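Local structure of NTF2-like Protein (Anabaena variabilis ATCC 29413, 3DMC) at residues A[7-12]-A[113-118]; A[21-26]-A[30-35]; A[41-44]-A[49-52]; A[81-84]-A[89-92]. The protein is of unknown function but has the NTF2-like, SnoaL-related alpha+beta fold, a curved sheet wrapped against helices, and assembles as a dimer. One frame throughout, in Å; residues are numbered along the deposited sequence.

In the fold
Interaction 1 comes first along the chain: the start of helix 9-27 meets the end of strand 103-116, closing a loop about a hundred residues long that encloses the other three contacts. Those three are short and follow in series. Interaction 2 brings Trp30 and helix 31-34 back against the far end of helix 9-27, interaction 3 turns strand 41-45 toward strand 52-55 at one margin of the sheet, and interaction 4 is the hairpin of strands 75-85 and 89-100 at the other. Interactions 1 and 4 touch, since Phe113 N and Val90 O probably hydrogen-bond between neighbouring strands, while Phe113 also packs on Phe33 of interaction 2. Interactions 1, 3 and 4 reach the second subunit.

Interaction 1 (A[7-12]-A[113-118]); sequences SDNTLK and FDVRGD
Asn9 ND2 gives its hydrogen to Gly117 O across 2.8 Å, the polar link between the start of helix 9-27 and the turn that follows strand 103-116. The N-H points almost straight at the oxygen (164°), and the oxygen lies in the plane of the Asn9 amide, although the donor stands above the Gly117 carbonyl plane. With CG anti to the backbone N (chi1 176°), the amide extends from the helix toward the turn. Next to this bond Val115 packs with both methyls: CG1 comes to 4.0 Å from Asn9 ND2, and CG2 to 3.6 Å from Thr10 O. In the NTF2-like fold the long N-terminal helix lies across the curved sheet, and here its first turn meets the end of a central strand. One residue before Asn9, Asp8 is the helix N-cap. Its OD1 accepts from Leu11 N at 3.2 Å, met from above the carboxylate plane, while OD2 has Thr4 OG1 and, on the second subunit, Met2 N as partners. Thr10 OG1 turns to Glu87 O, tying the same helical turn to the loop between strands 75-85 and 89-100.

Interaction 2 (A[21-26]-A[30-35]); sequences FTQGLA and WQKFLD
A buried aromatic contact, with no hydrogen bond across it, packs the C-terminal part of helix 9-27 against Trp30 and the short helix 31-34, just after the chain has turned back on itself. Its centre is Gly24, whose CA sits over one face of the Trp30 six-membered ring, 3.6 Å from the centroid and only 9° off the ring normal, a CH-pi contact. The helix backbone can come this close because glycine carries no side chain; Gly24 C reaches Trp30 CZ2 at 3.3 Å. Two side chains frame the rim of the indole in its plane: Phe21 CD1 lies 3.8 Å from Trp30 CZ3, and Leu25 CD2 lies 4.0 Å from Trp30 CZ2. Phe21, Trp30 and Phe33 make an aromatic cluster within the hydrophobic interior that the helices and curved sheet of an NTF2-like protein enclose. Phe21, its CG anti to the backbone N (chi1 175°), runs alongside the indole and turns an edge to the face of Phe33 in a T-shaped arrangement, with centroids 6.0 Å apart and planes at 58°. Phe64 of helix 57-69 extends the cluster, stacking on Trp30 and meeting Phe33 edge-to-face. The polar corner of the indole is satisfied as well: Trp30 NE1 is hydrogen-bonded to Ser68 OG, which should limit rotation of the ring that faces Gly24.

Interaction 3 (A[41-44]-A[49-52]); sequences FTFW and EFHG
At the margin of the mixed sheet, the chain leaves strand 41-45, turns, and comes back into strand 52-55, its antiparallel neighbour; this contact is made where the returning chain passes Trp44. Gly52 lies flat on the indole: its CA is 3.4 Å from the centroid of the Trp44 six-membered ring and almost on the ring normal, so that a CH-pi contact covers one face. The peptide continues over the ring, with Gly52 C 3.5 Å from Trp44 CD2. Still close to the indole, Gly52 O takes a CA-H...O contact from Trp44 CA at 3.2 Å, with 161° at the hydrogen. Beside the glycine, His51 has its CG anti to the backbone N (chi1 162°), which sets the imidazole alongside the indole, and the indole directs its edge at the imidazole face. These rings are 5.4 Å apart at their centroids and 74° apart in plane, and His51 ND1 is hydrogen-bonded to Pro46 O, a bond that would limit how the imidazole can turn. Inward, Phe43 CE2 touches Phe50 CD1 at 4.2 Å, and Phe50 CD1 lies at the edge of the Phe43 ring, near its plane; Phe63 of helix 57-69 meets both rings. Arg108 of the second subunit makes a cation-pi contact with Trp44, bringing the indole into the dimer interface. Phe43 O and Gly52 O, two acceptors only 3.3 Å apart, cannot bond to each other; Asn54 ND2 donates to Phe43 O, and the CA-H of Trp44 meets Gly52 O, so each oxygen faces a hydrogen that should ease their mutual repulsion.

Interaction 4 (A[81-84]-A[89-92]); sequences DRVT and TVVF
Val83 packs tightly between Phe92 and Val90 on the face of the sheet that looks at helix 9-27. Its CG2 meets Phe92 CD2 at 3.7 Å, the two side chains running side by side, while its other branch, CG1, is anti to the backbone N (chi1 177°) and reaches Val90 CG1 at 3.8 Å. Phe92 is held in turn by Phe18, which stacks on it, and by His15, which meets it edge-to-face. The strands that carry these side chains form the beta hairpin of 75-85 and 89-100, with 75-85 the outermost strand of the sheet within this chain. Thr84 and Val91 are an antiparallel hydrogen-bonded pair: Thr84 N to Val91 O and Val91 N to Thr84 O both measure 2.9 Å. Val83 and Phe92 are the adjoining non-hydrogen-bonded pair, where Val83 CA also approaches Val91 O at 3.2 Å in a CA-H...O contact. Farther along, Asp81 and Arg82 both face Glu93, a classic beta bulge. The opposite face, with Thr84 and Val91, is the more polar and holds a water, yet it is buried against the second subunit. There Thr84 OG1 lies 3.6 Å from Val91 CB and shares a hydrogen bond with the water, which donates a second, weak one to Val91 O. Thr84 OG1 of the second subunit bonds to Thr84 OG1 of this chain, and Asp114 of that subunit forms a salt bridge with Arg82.

Interaction 1 (A[7-12]-A[113-118])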
loop_
_atom_site.group_PDB
_atom_site.type_symbol
_atom_site.label_atom_id
_atom_site.label_comp_id
_atom_site.label_asym_id
_atom_site.label_seq_id
_atom_site.Cartn_x
_atom_site.Cartn_y
_atom_site.Cartn_z
ATOM N N SER A 7 -13.140 -19.956 -7.958
ATOM C CA SER A 7 -13.169 -19.359 -9.319
ATOM C C SER A 7 -12.536 -17.975 -9.366
ATOM O O SER A 7 -12.499 -17.333 -10.400
ATOM C CB SER A 7 -14.602 -19.271 -9.859
ATOM O OG SER A 7 -15.463 -18.566 -8.992
ATOM N N ASP A 8 -12.054 -17.539 -8.212
ATOM C CA ASP A 8 -11.344 -16.240 -8.078
ATOM C C ASP A 8 -9.916 -16.309 -8.686
ATOM O O ASP A 8 -8.922 -16.578 -8.015
ATOM C CB ASP A 8 -11.357 -15.818 -6.600
ATOM C CG ASP A 8 -11.042 -14.348 -6.393
ATOM O OD1 ASP A 8 -10.407 -13.759 -7.284
ATOM O OD2 ASP A 8 -11.390 -13.835 -5.298
ATOM N N ASN A 9 -9.844 -16.045 -9.981
ATOM C CA ASN A 9 -8.621 -16.206 -10.769
ATOM C C ASN A 9 -7.657 -15.109 -10.390
ATOM O O ASN A 9 -6.437 -15.286 -10.390
ATOM C CB ASN A 9 -8.937 -16.051 -12.263
ATOM C CG ASN A 9 -7.724 -16.110 -13.149
ATOM O OD1 ASN A 9 -7.142 -17.184 -13.358
ATOM N ND2 ASN A 9 -7.367 -14.956 -13.749
ATOM N N THR A 10 -8.228 -13.969 -10.054
ATOM C CA THR A 10 -7.406 -12.815 -9.676
ATOM C C THR A 10 -6.537 -13.164 -8.454
ATOM O O THR A 10 -5.327 -12.973 -8.455
ATOM C CB THR A 10 -8.274 -11.533 -9.497
ATOM O OG1 THR A 10 -8.798 -11.147 -10.795
ATOM C CG2 THR A 10 -7.473 -10.398 -8.874
ATOM N N LEU A 11 -7.184 -13.690 -7.430
ATOM C CA LEU A 11 -6.490 -14.100 -6.211
ATOM C C LEU A 11 -5.507 -15.225 -6.494
ATOM O O LEU A 11 -4.359 -15.200 -6.041
ATOM C CB LEU A 11 -7.454 -14.535 -5.110
ATOM C CG LEU A 11 -7.868 -13.533 -4.040
ATOM C CD1 LEU A 11 -8.740 -14.239 -3.022
ATOM C CD2 LEU A 11 -6.618 -12.932 -3.354
ATOM N N LYS A 12 -5.963 -16.223 -7.261
ATOM C CA LYS A 12 -5.138 -17.365 -7.569
ATOM C C LYS A 12 -3.838 -16.946 -8.251
ATOM O O LYS A 12 -2.731 -17.276 -7.819
ATOM C CB LYS A 12 -5.895 -18.371 -8.441
ATOM C CG LYS A 12 -5.114 -19.658 -8.639
ATOM C CD LYS A 12 -6.015 -20.776 -9.147
ATOM C CE LYS A 12 -5.210 -22.008 -9.535
ATOM N NZ LYS A 12 -4.363 -21.723 -10.723
ATOM N N PHE A 113 -0.623 -5.827 -7.319
ATOM C CA PHE A 113 -0.585 -6.385 -8.691
ATOM C C PHE A 113 -1.947 -6.192 -9.374
ATOM O O PHE A 113 -3.004 -6.367 -8.737
ATOM C CB PHE A 113 -0.361 -7.933 -8.685
ATOM C CG PHE A 113 0.903 -8.416 -8.007
ATOM C CD1 PHE A 113 2.008 -7.631 -7.881
ATOM C CD2 PHE A 113 1.001 -9.749 -7.589
ATOM C CE1 PHE A 113 3.173 -8.098 -7.279
ATOM C CE2 PHE A 113 2.148 -10.213 -7.005
ATOM C CZ PHE A 113 3.255 -9.389 -6.863
ATOM N N ASP A 114 -1.934 -5.944 -10.685
ATOM C CA ASP A 114 -3.122 -6.187 -11.517
ATOM C C ASP A 114 -2.933 -7.502 -12.240
ATOM O O ASP A 114 -1.837 -7.805 -12.730
ATOM C CB ASP A 114 -3.323 -5.093 -12.560
ATOM C CG ASP A 114 -3.929 -3.849 -11.991
ATOM O OD1 ASP A 114 -4.015 -3.706 -10.762
ATOM O OD2 ASP A 114 -4.374 -3.005 -12.791
ATOM N N VAL A 115 -4.023 -8.239 -12.339
ATOM C CA VAL A 115 -4.057 -9.522 -13.058
ATOM C C VAL A 115 -4.846 -9.430 -14.345
ATOM O O VAL A 115 -5.936 -8.838 -14.415
ATOM C CB VAL A 115 -4.658 -10.631 -12.178
ATOM C CG1 VAL A 115 -4.849 -11.943 -12.961
ATOM C CG2 VAL A 115 -3.778 -10.884 -10.958
ATOM N N ARG A 116 -4.254 -10.039 -15.359
ATOM C CA ARG A 116 -4.882 -10.221 -16.670
ATOM C C ARG A 116 -4.707 -11.661 -17.143
ATOM O O ARG A 116 -3.616 -12.076 -17.569
ATOM C CB ARG A 116 -4.326 -9.236 -17.691
ATOM C CG ARG A 116 -5.117 -9.231 -19.012
ATOM C CD ARG A 116 -4.324 -8.616 -20.177
ATOM N NE ARG A 116 -4.034 -7.221 -19.901
ATOM C CZ ARG A 116 -2.894 -6.609 -20.198
ATOM N NH1 ARG A 116 -1.920 -7.252 -20.810
ATOM N NH2 ARG A 116 -2.741 -5.342 -19.864
ATOM N N GLY A 117 -5.792 -12.409 -17.058
ATOM C CA GLY A 117 -5.761 -13.833 -17.421
ATOM C C GLY A 117 -4.890 -14.601 -16.460
ATOM O O GLY A 117 -5.080 -14.546 -15.249
ATOM N N ASP A 118 -3.903 -15.275 -17.018
ATOM C CA ASP A 118 -3.017 -16.142 -16.248
ATOM C C ASP A 118 -1.736 -15.402 -15.932
ATOM O O ASP A 118 -0.759 -15.975 -15.466
ATOM C CB ASP A 118 -2.754 -17.478 -16.957
ATOM C CG ASP A 118 -2.051 -17.325 -18.287
ATOM O OD1 ASP A 118 -2.222 -16.273 -18.956
ATOM O OD2 ASP A 118 -1.339 -18.271 -18.673
#

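Interaction 2 (A[21-26]-A[30-35])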
loop_
_atom_site.group_PDB
_atom_site.type_symbol
_atom_site.label_atom_id
_atom_site.label_comp_id
_atom_site.label_asym_id
_atom_site.label_seq_id
_atom_site.Cartn_x
_atom_site.Cartn_y
_atom_site.Cartn_z
ATOM N N PHE A 21 7.623 -14.018 -6.393
ATOM C CA PHE A 21 8.209 -12.747 -5.912
ATOM C C PHE A 21 9.000 -13.033 -4.620
ATOM O O PHE A 21 10.144 -12.610 -4.446
ATOM C CB PHE A 21 7.083 -11.731 -5.671
ATOM C CG PHE A 21 7.521 -10.443 -5.068
ATOM C CD1 PHE A 21 8.087 -9.420 -5.833
ATOM C CD2 PHE A 21 7.269 -10.198 -3.728
ATOM C CE1 PHE A 21 8.435 -8.188 -5.236
ATOM C CE2 PHE A 21 7.606 -8.984 -3.146
ATOM C CZ PHE A 21 8.177 -8.002 -3.877
ATOM N N THR A 22 8.407 -13.858 -3.770
ATOM C CA THR A 22 9.050 -14.289 -2.526
ATOM C C THR A 22 10.378 -14.971 -2.879
ATOM O O THR A 22 11.427 -14.687 -2.305
ATOM C CB THR A 22 8.127 -15.241 -1.714
ATOM O OG1 THR A 22 6.989 -14.504 -1.247
ATOM C CG2 THR A 22 8.866 -15.902 -0.521
ATOM N N GLN A 23 10.286 -15.877 -3.845
ATOM C CA GLN A 23 11.450 -16.679 -4.285
ATOM C C GLN A 23 12.561 -15.777 -4.867
ATOM O O GLN A 23 13.752 -15.953 -4.600
ATOM C CB GLN A 23 11.011 -17.725 -5.304
ATOM C CG GLN A 23 12.139 -18.558 -5.833
ATOM C CD GLN A 23 11.660 -19.670 -6.746
ATOM O OE1 GLN A 23 10.461 -19.913 -6.866
ATOM N NE2 GLN A 23 12.604 -20.361 -7.378
ATOM N N GLY A 24 12.145 -14.759 -5.613
ATOM C CA GLY A 24 13.077 -13.829 -6.209
ATOM C C GLY A 24 13.793 -13.035 -5.150
ATOM O O GLY A 24 15.002 -12.823 -5.196
ATOM N N LEU A 25 13.041 -12.609 -4.140
ATOM C CA LEU A 25 13.635 -11.834 -3.080
ATOM C C LEU A 25 14.641 -12.689 -2.316
ATOM O O LEU A 25 15.683 -12.218 -1.932
ATOM C CB LEU A 25 12.589 -11.361 -2.097
ATOM C CG LEU A 25 11.742 -10.203 -2.612
ATOM C CD1 LEU A 25 10.730 -9.862 -1.510
ATOM C CD2 LEU A 25 12.653 -9.003 -2.913
ATOM N N ALA A 26 14.290 -13.947 -2.071
ATOM C CA ALA A 26 15.111 -14.803 -1.174
ATOM C C ALA A 26 16.350 -15.307 -1.886
ATOM O O ALA A 26 17.365 -15.594 -1.271
ATOM C CB ALA A 26 14.305 -15.996 -0.646
ATOM N N TRP A 30 14.811 -14.485 -10.616
ATOM C CA TRP A 30 13.558 -13.799 -10.960
ATOM C C TRP A 30 12.845 -14.347 -12.210
ATOM O O TRP A 30 11.759 -13.875 -12.555
ATOM C CB TRP A 30 13.825 -12.299 -11.124
ATOM C CG TRP A 30 14.112 -11.639 -9.823
ATOM C CD1 TRP A 30 15.332 -11.339 -9.298
ATOM C CD2 TRP A 30 13.145 -11.206 -8.866
ATOM N NE1 TRP A 30 15.182 -10.764 -8.055
ATOM C CE2 TRP A 30 13.848 -10.659 -7.779
ATOM C CE3 TRP A 30 11.748 -11.209 -8.834
ATOM C CZ2 TRP A 30 13.197 -10.119 -6.676
ATOM C CZ3 TRP A 30 11.104 -10.682 -7.738
ATOM C CH2 TRP A 30 11.827 -10.145 -6.676
ATOM N N GLN A 31 13.425 -15.346 -12.881
ATOM C CA GLN A 31 12.825 -15.778 -14.158
ATOM C C GLN A 31 11.374 -16.222 -14.030
ATOM O O GLN A 31 10.546 -15.948 -14.898
ATOM C CB GLN A 31 13.653 -16.854 -14.868
ATOM C CG GLN A 31 13.292 -16.932 -16.341
ATOM C CD GLN A 31 13.453 -15.587 -17.042
ATOM O OE1 GLN A 31 14.521 -14.971 -16.985
ATOM N NE2 GLN A 31 12.393 -15.124 -17.702
ATOM N N LYS A 32 11.047 -16.881 -12.929
ATOM C CA LYS A 32 9.720 -17.484 -12.774
ATOM C C LYS A 32 8.697 -16.361 -12.628
ATOM O O LYS A 32 7.611 -16.415 -13.199
ATOM C CB LYS A 32 9.667 -18.477 -11.608
ATOM C CG LYS A 32 10.349 -19.791 -11.947
ATOM C CD LYS A 32 9.841 -20.920 -11.098
ATOM C CE LYS A 32 10.537 -22.243 -11.447
ATOM N NZ LYS A 32 10.208 -22.713 -12.825
ATOM N N PHE A 33 9.075 -15.335 -11.861
ATOM C CA PHE A 33 8.222 -14.143 -11.705
ATOM C C PHE A 33 8.056 -13.424 -13.050
ATOM O O PHE A 33 6.951 -13.081 -13.453
ATOM C CB PHE A 33 8.767 -13.179 -10.630
ATOM C CG PHE A 33 7.881 -12.010 -10.398
ATOM C CD1 PHE A 33 6.627 -12.194 -9.816
ATOM C CD2 PHE A 33 8.283 -10.722 -10.736
ATOM C CE1 PHE A 33 5.780 -11.118 -9.576
ATOM C CE2 PHE A 33 7.435 -9.653 -10.508
ATOM C CZ PHE A 33 6.169 -9.865 -9.930
ATOM N N LEU A 34 9.165 -13.216 -13.748
ATOM C CA LEU A 34 9.159 -12.493 -15.021
ATOM C C LEU A 34 8.286 -13.192 -16.060
ATOM O O LEU A 34 7.592 -12.562 -16.857
ATOM C CB LEU A 34 10.586 -12.355 -15.576
ATOM C CG LEU A 34 11.525 -11.409 -14.840
ATOM C CD1 LEU A 34 12.950 -11.573 -15.337
ATOM C CD2 LEU A 34 11.065 -9.949 -14.983
ATOM N N ASP A 35 8.319 -14.513 -16.012
ATOM C CA ASP A 35 7.612 -15.325 -16.997
ATOM C C ASP A 35 6.097 -15.128 -16.845
ATOM O O ASP A 35 5.303 -15.428 -17.749
ATOM C CB ASP A 35 7.983 -16.808 -16.874
ATOM C CG ASP A 35 9.337 -17.130 -17.494
ATOM O OD1 ASP A 35 9.937 -16.267 -18.160
ATOM O OD2 ASP A 35 9.810 -18.277 -17.311
#

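Interaction 3 (A[41-44]-A[49-52])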
loop_
_atom_site.group_PDB
_atom_site.type_symbol
_atom_site.label_atom_id
_atom_site.label_comp_id
_atom_site.label_asym_id
_atom_site.label_seq_id
_atom_site.Cartn_x
_atom_site.Cartn_y
_atom_site.Cartn_z
ATOM N N PHE A 41 3.696 -5.129 -19.408
ATOM C CA PHE A 41 3.892 -4.985 -17.951
ATOM C C PHE A 41 4.442 -3.598 -17.594
ATOM O O PHE A 41 5.393 -3.128 -18.215
ATOM C CB PHE A 41 4.870 -6.050 -17.445
ATOM C CG PHE A 41 5.157 -5.957 -15.967
ATOM C CD1 PHE A 41 4.232 -6.410 -15.049
ATOM C CD2 PHE A 41 6.365 -5.421 -15.497
ATOM C CE1 PHE A 41 4.506 -6.335 -13.658
ATOM C CE2 PHE A 41 6.650 -5.357 -14.111
ATOM C CZ PHE A 41 5.695 -5.813 -13.206
ATOM N N THR A 42 3.846 -2.956 -16.585
ATOM C CA THR A 42 4.409 -1.697 -16.052
ATOM C C THR A 42 4.561 -1.821 -14.561
ATOM O O THR A 42 3.914 -2.650 -13.920
ATOM C CB THR A 42 3.523 -0.478 -16.302
ATOM O OG1 THR A 42 2.371 -0.529 -15.435
ATOM C CG2 THR A 42 3.109 -0.371 -17.756
ATOM N N PHE A 43 5.472 -1.045 -14.024
ATOM C CA PHE A 43 5.679 -1.075 -12.560
ATOM C C PHE A 43 6.010 0.315 -12.092
ATOM O O PHE A 43 6.701 1.077 -12.763
ATOM C CB PHE A 43 6.740 -2.086 -12.096
ATOM C CG PHE A 43 8.145 -1.852 -12.641
ATOM C CD1 PHE A 43 8.478 -2.210 -13.942
ATOM C CD2 PHE A 43 9.137 -1.324 -11.855
ATOM C CE1 PHE A 43 9.763 -2.012 -14.423
ATOM C CE2 PHE A 43 10.412 -1.119 -12.345
ATOM C CZ PHE A 43 10.714 -1.475 -13.634
ATOM N N TRP A 44 5.485 0.631 -10.926
ATOM C CA TRP A 44 5.712 1.942 -10.292
ATOM C C TRP A 44 6.513 1.731 -8.996
ATOM O O TRP A 44 6.200 0.855 -8.193
ATOM C CB TRP A 44 4.366 2.600 -9.949
ATOM C CG TRP A 44 4.148 3.971 -10.472
ATOM C CD1 TRP A 44 3.427 4.311 -11.579
ATOM C CD2 TRP A 44 4.610 5.203 -9.901
ATOM N NE1 TRP A 44 3.433 5.662 -11.742
ATOM C CE2 TRP A 44 4.151 6.241 -10.730
ATOM C CE3 TRP A 44 5.388 5.526 -8.795
ATOM C CZ2 TRP A 44 4.430 7.584 -10.475
ATOM C CZ3 TRP A 44 5.663 6.877 -8.535
ATOM C CH2 TRP A 44 5.194 7.883 -9.392
ATOM N N GLU A 49 16.572 5.485 -9.118
ATOM C CA GLU A 49 16.740 5.256 -10.561
ATOM C C GLU A 49 15.449 4.823 -11.208
ATOM O O GLU A 49 15.169 5.183 -12.344
ATOM C CB GLU A 49 17.799 4.181 -10.833
ATOM C CG GLU A 49 17.800 3.680 -12.297
ATOM C CD GLU A 49 18.772 2.522 -12.493
ATOM O OE1 GLU A 49 19.338 2.046 -11.474
ATOM O OE2 GLU A 49 18.972 2.087 -13.653
ATOM N N PHE A 50 14.683 4.017 -10.482
ATOM C CA PHE A 50 13.431 3.443 -10.976
ATOM C C PHE A 50 12.177 4.181 -10.473
ATOM O O PHE A 50 11.059 3.682 -10.534
ATOM C CB PHE A 50 13.365 1.948 -10.645
ATOM C CG PHE A 50 14.432 1.126 -11.326
ATOM C CD1 PHE A 50 14.224 0.631 -12.605
ATOM C CD2 PHE A 50 15.631 0.859 -10.703
ATOM C CE1 PHE A 50 15.203 -0.129 -13.247
ATOM C CE2 PHE A 50 16.619 0.113 -11.333
ATOM C CZ PHE A 50 16.404 -0.386 -12.615
ATOM N N HIS A 51 12.371 5.404 -10.001
ATOM C CA HIS A 51 11.226 6.187 -9.578
ATOM C C HIS A 51 10.237 6.314 -10.717
ATOM O O HIS A 51 10.603 6.512 -11.875
ATOM C CB HIS A 51 11.650 7.589 -9.138
ATOM C CG HIS A 51 10.514 8.556 -9.117
ATOM N ND1 HIS A 51 9.724 8.730 -7.999
ATOM C CD2 HIS A 51 10.000 9.360 -10.073
ATOM C CE1 HIS A 51 8.781 9.618 -8.269
ATOM N NE2 HIS A 51 8.918 10.010 -9.522
ATOM N N GLY A 52 8.968 6.196 -10.370
ATOM C CA GLY A 52 7.839 6.438 -11.250
ATOM C C GLY A 52 7.401 5.249 -12.072
ATOM O O GLY A 52 7.574 4.101 -11.672
#

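Interaction 4 (A[81-84]-A[89-92])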
loop_
_atom_site.group_PDB
_atom_site.type_symbol
_atom_site.label_atom_id
_atom_site.label_comp_id
_atom_site.label_asym_id
_atom_site.label_seq_id
_atom_site.Cartn_x
_atom_site.Cartn_y
_atom_site.Cartn_z
ATOM N N ASP A 81 0.724 -10.161 6.065
ATOM C CA ASP A 81 -0.223 -9.775 7.119
ATOM C C ASP A 81 -1.637 -9.565 6.597
ATOM O O ASP A 81 -2.605 -9.910 7.260
ATOM C CB ASP A 81 0.277 -8.554 7.901
ATOM C CG ASP A 81 1.599 -8.831 8.590
ATOM O OD1 ASP A 81 1.695 -9.881 9.221
ATOM O OD2 ASP A 81 2.537 -8.045 8.458
ATOM N N ARG A 82 -1.730 -8.995 5.403
ATOM C CA ARG A 82 -3.020 -8.658 4.807
ATOM C C ARG A 82 -2.954 -8.801 3.306
ATOM O O ARG A 82 -2.022 -8.321 2.680
ATOM C CB ARG A 82 -3.438 -7.229 5.202
ATOM C CG ARG A 82 -3.595 -7.029 6.711
ATOM C CD ARG A 82 -3.985 -5.623 7.134
ATOM N NE ARG A 82 -4.508 -5.625 8.496
ATOM C CZ ARG A 82 -3.752 -5.708 9.593
ATOM N NH1 ARG A 82 -2.423 -5.787 9.505
ATOM N NH2 ARG A 82 -4.324 -5.728 10.788
ATOM N N VAL A 83 -3.950 -9.497 2.773
ATOM C CA VAL A 83 -4.100 -9.652 1.330
ATOM C C VAL A 83 -5.520 -9.267 0.960
ATOM O O VAL A 83 -6.496 -9.921 1.354
ATOM C CB VAL A 83 -3.840 -11.104 0.929
ATOM C CG1 VAL A 83 -4.059 -11.296 -0.556
ATOM C CG2 VAL A 83 -2.397 -11.491 1.307
ATOM N N THR A 84 -5.624 -8.211 0.173
ATOM C CA THR A 84 -6.934 -7.700 -0.235
ATOM C C THR A 84 -7.049 -7.723 -1.736
ATOM O O THR A 84 -6.054 -7.705 -2.435
ATOM C CB THR A 84 -7.134 -6.242 0.271
ATOM O OG1 THR A 84 -6.054 -5.437 -0.189
ATOM C CG2 THR A 84 -7.239 -6.156 1.835
ATOM N N THR A 89 -7.268 -6.570 -9.034
ATOM C CA THR A 89 -6.105 -6.094 -8.296
ATOM C C THR A 89 -6.013 -6.852 -6.984
ATOM O O THR A 89 -7.029 -7.120 -6.331
ATOM C CB THR A 89 -6.226 -4.577 -7.983
ATOM O OG1 THR A 89 -6.368 -3.818 -9.190
ATOM C CG2 THR A 89 -5.018 -4.044 -7.241
ATOM N N VAL A 90 -4.777 -7.168 -6.615
ATOM C CA VAL A 90 -4.490 -7.769 -5.298
ATOM C C VAL A 90 -3.364 -7.003 -4.649
ATOM O O VAL A 90 -2.355 -6.649 -5.303
ATOM C CB VAL A 90 -4.083 -9.248 -5.397
ATOM C CG1 VAL A 90 -4.020 -9.819 -4.018
ATOM C CG2 VAL A 90 -5.106 -10.037 -6.275
ATOM N N VAL A 91 -3.542 -6.719 -3.366
ATOM C CA VAL A 91 -2.492 -6.029 -2.593
ATOM C C VAL A 91 -2.078 -6.935 -1.459
ATOM O O VAL A 91 -2.914 -7.540 -0.775
ATOM C CB VAL A 91 -2.973 -4.683 -1.958
ATOM C CG1 VAL A 91 -1.853 -3.982 -1.144
ATOM C CG2 VAL A 91 -3.527 -3.710 -3.004
ATOM N N PHE A 92 -0.767 -7.025 -1.332
ATOM C CA PHE A 92 -0.068 -7.783 -0.306
ATOM C C PHE A 92 0.625 -6.789 0.616
ATOM O O PHE A 92 1.500 -6.066 0.191
ATOM C CB PHE A 92 0.975 -8.688 -0.978
ATOM C CG PHE A 92 0.381 -9.726 -1.875
ATOM C CD1 PHE A 92 0.111 -9.425 -3.238
ATOM C CD2 PHE A 92 0.095 -11.000 -1.401
ATOM C CE1 PHE A 92 -0.442 -10.369 -4.057
ATOM C CE2 PHE A 92 -0.456 -11.946 -2.242
ATOM C CZ PHE A 92 -0.729 -11.629 -3.556
HETATM O O HOH W 1 -3.917 -5.590 1.775
#